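Local coordinates for SPCU (PDB 4AKX), which binds the toxin ExoU of the Pseudomonas aeruginosa type III secretion system, probably serving as its chaperone before export, at residues 2-8 against 97-101; 35-40 against 89-93. All coordinates share one frame; numbering follows the deposited sequence.

Contact 1 of 2, residues 2-8 against 97-101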
loop_
_atom_site.group_PDB
_atom_site.type_symbol
_atom_site.label_atom_id
_atom_site.label_comp_id
_atom_site.label_asym_id
_atom_site.label_seq_id
_atom_site.Cartn_x
_atom_site.Cartn_y
_atom_site.Cartn_z
ATOM N N ILE A 2 -26.695 -12.777 8.214
ATOM C CA ILE A 2 -26.630 -11.649 7.272
ATOM C C ILE A 2 -28.032 -11.061 6.997
ATOM O O ILE A 2 -28.222 -9.841 6.950
ATOM C CB ILE A 2 -25.951 -12.060 5.937
ATOM C CG1 ILE A 2 -25.784 -10.861 5.014
ATOM C CG2 ILE A 2 -26.713 -13.178 5.234
ATOM C CD1 ILE A 2 -24.665 -9.939 5.454
ATOM N N ASP A 3 -29.003 -11.953 6.831
ATOM C CA ASP A 3 -30.381 -11.600 6.574
ATOM C C ASP A 3 -31.008 -10.811 7.726
ATOM O O ASP A 3 -31.821 -9.926 7.518
ATOM C CB ASP A 3 -31.162 -12.883 6.313
ATOM C CG ASP A 3 -32.534 -12.634 5.732
ATOM O OD1 ASP A 3 -32.705 -11.763 4.836
ATOM O OD2 ASP A 3 -33.449 -13.360 6.160
ATOM N N THR A 4 -30.622 -11.118 8.948
ATOM C CA THR A 4 -31.032 -10.273 10.060
ATOM C C THR A 4 -30.213 -8.984 10.208
ATOM O O THR A 4 -30.660 -8.043 10.852
ATOM C CB THR A 4 -31.033 -11.010 11.400
ATOM O OG1 THR A 4 -31.167 -10.047 12.446
ATOM C CG2 THR A 4 -29.749 -11.764 11.593
ATOM N N TRP A 5 -29.009 -8.953 9.654
ATOM C CA TRP A 5 -28.280 -7.706 9.529
ATOM C C TRP A 5 -28.959 -6.783 8.555
ATOM O O TRP A 5 -29.212 -5.619 8.851
ATOM C CB TRP A 5 -26.866 -7.979 9.075
ATOM C CG TRP A 5 -26.043 -6.725 8.918
ATOM C CD1 TRP A 5 -25.572 -5.882 9.923
ATOM C CD2 TRP A 5 -25.555 -6.141 7.672
ATOM N NE1 TRP A 5 -24.862 -4.840 9.387
ATOM C CE2 TRP A 5 -24.809 -4.944 8.044
ATOM C CE3 TRP A 5 -25.650 -6.488 6.333
ATOM C CZ2 TRP A 5 -24.206 -4.140 7.104
ATOM C CZ3 TRP A 5 -25.051 -5.661 5.386
ATOM C CH2 TRP A 5 -24.348 -4.513 5.762
ATOM N N LEU A 6 -29.251 -7.300 7.373
ATOM C CA LEU A 6 -30.139 -6.619 6.439
ATOM C C LEU A 6 -31.449 -6.160 7.095
ATOM O O LEU A 6 -31.811 -4.988 7.022
ATOM C CB LEU A 6 -30.458 -7.539 5.267
ATOM C CG LEU A 6 -29.378 -7.676 4.203
ATOM C CD1 LEU A 6 -29.818 -8.688 3.165
ATOM C CD2 LEU A 6 -29.082 -6.352 3.525
ATOM N N ALA A 7 -32.148 -7.098 7.735
ATOM C CA ALA A 7 -33.505 -6.878 8.210
ATOM C C ALA A 7 -33.709 -5.491 8.835
ATOM O O ALA A 7 -34.768 -4.893 8.682
ATOM C CB ALA A 7 -33.898 -7.968 9.182
ATOM N N GLN A 8 -32.684 -4.966 9.490
ATOM C CA GLN A 8 -32.813 -3.705 10.218
ATOM C C GLN A 8 -33.008 -2.460 9.335
ATOM O O GLN A 8 -33.096 -1.340 9.841
ATOM C CB GLN A 8 -31.628 -3.500 11.188
ATOM C CG GLN A 8 -30.268 -3.336 10.525
ATOM C CD GLN A 8 -29.107 -3.469 11.502
ATOM O OE1 GLN A 8 -29.290 -3.632 12.711
ATOM N NE2 GLN A 8 -27.899 -3.397 10.971
ATOM N N VAL A 97 -24.880 -9.665 13.734
ATOM C CA VAL A 97 -25.360 -8.292 13.499
ATOM C C VAL A 97 -24.429 -7.201 14.049
ATOM O O VAL A 97 -23.946 -6.355 13.291
ATOM C CB VAL A 97 -26.813 -8.073 14.001
ATOM C CG1 VAL A 97 -27.204 -6.598 13.911
ATOM C CG2 VAL A 97 -27.786 -8.937 13.212
ATOM N N ASP A 98 -24.175 -7.222 15.357
ATOM C CA ASP A 98 -23.306 -6.214 15.976
ATOM C C ASP A 98 -21.951 -6.194 15.260
ATOM O O ASP A 98 -21.462 -5.141 14.843
ATOM C CB ASP A 98 -23.135 -6.474 17.480
ATOM C CG ASP A 98 -24.492 -6.537 18.246
ATOM O OD1 ASP A 98 -25.577 -6.544 17.594
ATOM O OD2 ASP A 98 -24.467 -6.586 19.509
ATOM N N ALA A 99 -21.387 -7.372 15.042
ATOM C CA ALA A 99 -20.104 -7.465 14.378
ATOM C C ALA A 99 -20.103 -6.915 12.963
ATOM O O ALA A 99 -19.173 -6.190 12.598
ATOM C CB ALA A 99 -19.589 -8.888 14.403
ATOM N N LEU A 100 -21.108 -7.270 12.156
ATOM C CA LEU A 100 -21.233 -6.693 10.786
ATOM C C LEU A 100 -21.395 -5.188 10.824
ATOM O O LEU A 100 -20.769 -4.474 10.058
ATOM C CB LEU A 100 -22.387 -7.307 9.992
ATOM C CG LEU A 100 -22.339 -8.821 9.832
ATOM C CD1 LEU A 100 -23.614 -9.338 9.197
ATOM C CD2 LEU A 100 -21.135 -9.217 9.006
ATOM N N ASN A 101 -22.204 -4.705 11.756
ATOM C CA ASN A 101 -22.299 -3.282 11.979
ATOM C C ASN A 101 -20.974 -2.594 12.236
ATOM O O ASN A 101 -20.763 -1.475 11.759
ATOM C CB ASN A 101 -23.291 -2.985 13.069
ATOM C CG ASN A 101 -24.671 -3.006 12.556
ATOM O OD1 ASN A 101 -24.891 -2.731 11.382
ATOM N ND2 ASN A 101 -25.606 -3.407 13.379
#

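Contact 2 of 2, residues 35-40 against 89-93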
loop_
_atom_site.group_PDB
_atom_site.type_symbol
_atom_site.label_atom_id
_atom_site.label_comp_id
_atom_site.label_asym_id
_atom_site.label_seq_id
_atom_site.Cartn_x
_atom_site.Cartn_y
_atom_site.Cartn_z
ATOM N N ARG A 35 -20.369 -12.588 -2.656
ATOM C CA ARG A 35 -20.612 -13.736 -1.811
ATOM C C ARG A 35 -19.597 -14.841 -2.082
ATOM O O ARG A 35 -19.189 -15.059 -3.225
ATOM C CB ARG A 35 -22.050 -14.222 -1.975
ATOM C CG ARG A 35 -22.331 -15.611 -1.421
ATOM C CD ARG A 35 -22.201 -15.700 0.098
ATOM N NE ARG A 35 -22.807 -16.932 0.617
ATOM C CZ ARG A 35 -22.962 -17.224 1.909
ATOM N NH1 ARG A 35 -22.537 -16.390 2.848
ATOM N NH2 ARG A 35 -23.543 -18.358 2.268
ATOM N N LEU A 36 -19.189 -15.524 -1.013
ATOM C CA LEU A 36 -18.038 -16.430 -1.046
ATOM C C LEU A 36 -18.411 -17.870 -0.785
ATOM O O LEU A 36 -19.541 -18.290 -1.054
ATOM C CB LEU A 36 -16.972 -15.991 -0.035
ATOM C CG LEU A 36 -16.219 -14.735 -0.442
ATOM C CD1 LEU A 36 -15.129 -14.402 0.562
ATOM C CD2 LEU A 36 -15.665 -14.891 -1.856
ATOM N N GLU A 37 -17.437 -18.634 -0.294
ATOM C CA GLU A 37 -17.650 -20.033 0.032
ATOM C C GLU A 37 -18.574 -20.141 1.234
ATOM O O GLU A 37 -19.623 -20.790 1.172
ATOM C CB GLU A 37 -16.311 -20.731 0.321
ATOM C CG GLU A 37 -16.429 -22.160 0.865
ATOM C CD GLU A 37 -17.141 -23.110 -0.096
ATOM O OE1 GLU A 37 -16.744 -23.193 -1.296
ATOM O OE2 GLU A 37 -18.098 -23.781 0.351
ATOM N N GLY A 38 -18.183 -19.487 2.322
ATOM C CA GLY A 38 -18.949 -19.529 3.553
ATOM C C GLY A 38 -18.839 -18.198 4.238
ATOM O O GLY A 38 -18.381 -18.107 5.378
ATOM N N GLY A 39 -19.238 -17.156 3.519
ATOM C CA GLY A 39 -19.138 -15.796 4.018
ATOM C C GLY A 39 -19.300 -14.770 2.925
ATOM O O GLY A 39 -19.241 -15.099 1.744
ATOM N N TRP A 40 -19.525 -13.526 3.328
ATOM C CA TRP A 40 -19.641 -12.409 2.405
ATOM C C TRP A 40 -18.405 -11.533 2.487
ATOM O O TRP A 40 -17.739 -11.490 3.510
ATOM C CB TRP A 40 -20.855 -11.588 2.771
ATOM C CG TRP A 40 -22.162 -12.272 2.492
ATOM C CD1 TRP A 40 -22.827 -13.216 3.282
ATOM C CD2 TRP A 40 -23.043 -12.034 1.362
ATOM N NE1 TRP A 40 -24.024 -13.578 2.704
ATOM C CE2 TRP A 40 -24.203 -12.911 1.547
ATOM C CE3 TRP A 40 -22.992 -11.205 0.247
ATOM C CZ2 TRP A 40 -25.234 -12.952 0.640
ATOM C CZ3 TRP A 40 -24.034 -11.259 -0.670
ATOM C CH2 TRP A 40 -25.134 -12.107 -0.477
ATOM N N GLU A 89 -14.013 -9.118 5.554
ATOM C CA GLU A 89 -14.509 -10.425 5.212
ATOM C C GLU A 89 -15.393 -10.883 6.337
ATOM O O GLU A 89 -14.933 -11.105 7.453
ATOM C CB GLU A 89 -13.320 -11.376 5.050
ATOM C CG GLU A 89 -13.643 -12.850 5.134
ATOM C CD GLU A 89 -14.623 -13.291 4.065
ATOM O OE1 GLU A 89 -15.286 -12.399 3.484
ATOM O OE2 GLU A 89 -14.731 -14.520 3.806
ATOM N N ALA A 90 -16.680 -10.981 6.060
ATOM C CA ALA A 90 -17.634 -11.483 7.048
ATOM C C ALA A 90 -17.927 -12.948 6.815
ATOM O O ALA A 90 -18.407 -13.326 5.743
ATOM C CB ALA A 90 -18.910 -10.688 6.976
ATOM N N ARG A 91 -17.618 -13.776 7.809
ATOM C CA ARG A 91 -17.892 -15.215 7.716
ATOM C C ARG A 91 -19.264 -15.536 8.268
ATOM O O ARG A 91 -19.730 -14.879 9.198
ATOM C CB ARG A 91 -16.832 -16.038 8.462
ATOM C CG ARG A 91 -15.446 -16.077 7.735
ATOM C CD ARG A 91 -14.497 -16.968 8.521
ATOM N NE ARG A 91 -13.710 -16.210 9.523
ATOM C CZ ARG A 91 -13.156 -16.754 10.610
ATOM N NH1 ARG A 91 -13.313 -18.065 10.868
ATOM N NH2 ARG A 91 -12.455 -15.978 11.451
ATOM N N ASP A 92 -19.910 -16.546 7.688
ATOM C CA ASP A 92 -21.058 -17.189 8.329
ATOM C C ASP A 92 -20.557 -17.963 9.553
ATOM O O ASP A 92 -19.372 -18.307 9.645
ATOM C CB ASP A 92 -21.796 -18.124 7.357
ATOM C CG ASP A 92 -22.257 -17.413 6.080
ATOM O OD1 ASP A 92 -22.224 -16.162 6.027
ATOM O OD2 ASP A 92 -22.656 -18.118 5.123
ATOM N N GLY A 93 -21.452 -18.217 10.496
ATOM C CA GLY A 93 -21.041 -18.706 11.797
ATOM C C GLY A 93 -20.451 -17.562 12.585
ATOM O O GLY A 93 -21.177 -16.730 13.114
#

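Contact 1 of 2, residues 2-8 against 97-101
W5 and L100 make the main apolar contact between the N-terminal helix and the start of the long C-terminal helix. CB of L100 lies over one face of the indole, 3.6 Å from the centroid of the five-membered ring, close enough to the normal for a CH-pi contact. CD1 of the same leucine turns back to the root of the ring and comes within 3.5 Å of CB of W5. With CG of W5 anti to the backbone N (chi1 180°), the indole extends from its helix to meet CB of L100 and OD1 of N101. I2 adds its CD1, 3.9 Å from CD1 of L100. V97 packs at the partly exposed part of the contact, with CG2 3.6 Å from OG1 of T4 and also close to CG2 of T4.

The polar part centres on one oxygen. NE1 of W5 donates to OD1 of N101 at 2.9 Å, with an N-H...O angle of 141°. The donor stands well above the carbonyl plane of the asparagine. NE2 of Q8 adds a weak bond to the same OD1 at 3.1 Å. The Q8 and N101 amides come from opposite directions and are nearly coplanar. N101, itself partly exposed, thus satisfies the N-H of the buried W5.

The helix segments cross at -67°, with their axes 9.5 Å apart at closest approach. W5 also meets the ring of F42 at a shallow angle and W9 edge-to-face. I2 and L100 both touch F42, so the two helices come together over strand 39-48.

Contact 2 of 2, residues 35-40 against 89-93
The side chains of R35 and D92 come from opposite directions and form a salt bridge. The guanidinium offers its NH1-NH2 end, and both nitrogens bind one atom: OD2 of D92 lies 2.9 Å from NH1 and 3.0 Å from NH2. Both bonds arrive on the syn side of OD2, nearly in the guanidinium plane. OD1 of D92 takes a further weak bond from NH1. The two charged planes are twisted by 32°. A bend in the arginine chain at chi2 (66°) carries CD across one face of the W40 indole, and OD1 of D92 lies at the edge of that ring.

The backbones of the two segments pair as antiparallel strands. Residues 36-38 turn the hairpin of strands 31-35 and 39-48, and strand 83-91 pairs with its second arm, as in type III secretion chaperones of this alpha/beta fold. W40 and A90 are a hydrogen-bonded pair, with N of W40 2.7 Å from O of A90. N of D92 donates to O of G38 at 3.2 Å. A90 shares its face of the sheet with W40 and packs on L100 and L103. On the other face R91 packs on R91 of the second subunit.

Both contacts are partly buried and lie about 14-15 Å from the centre of the chain, with their own centres 13 Å apart. Contact 1 joins two helices; contact 2 joins two neighbouring strands. Contact 1 is mostly side-chain packing, with a neutral amide cluster at its edge. Contact 2 relies on backbone bonds and an ion pair near the exposed hairpin turn. They share a boundary. CD2 of the buried L100 packs on CB of the buried A90, where helix 97-118 lies on the sheet. CG2 of I2 packs on NE1 of W40. Strand 83-91 is followed by helix 97-118. In the chain, both segments of contact 2 fall between those of contact 1.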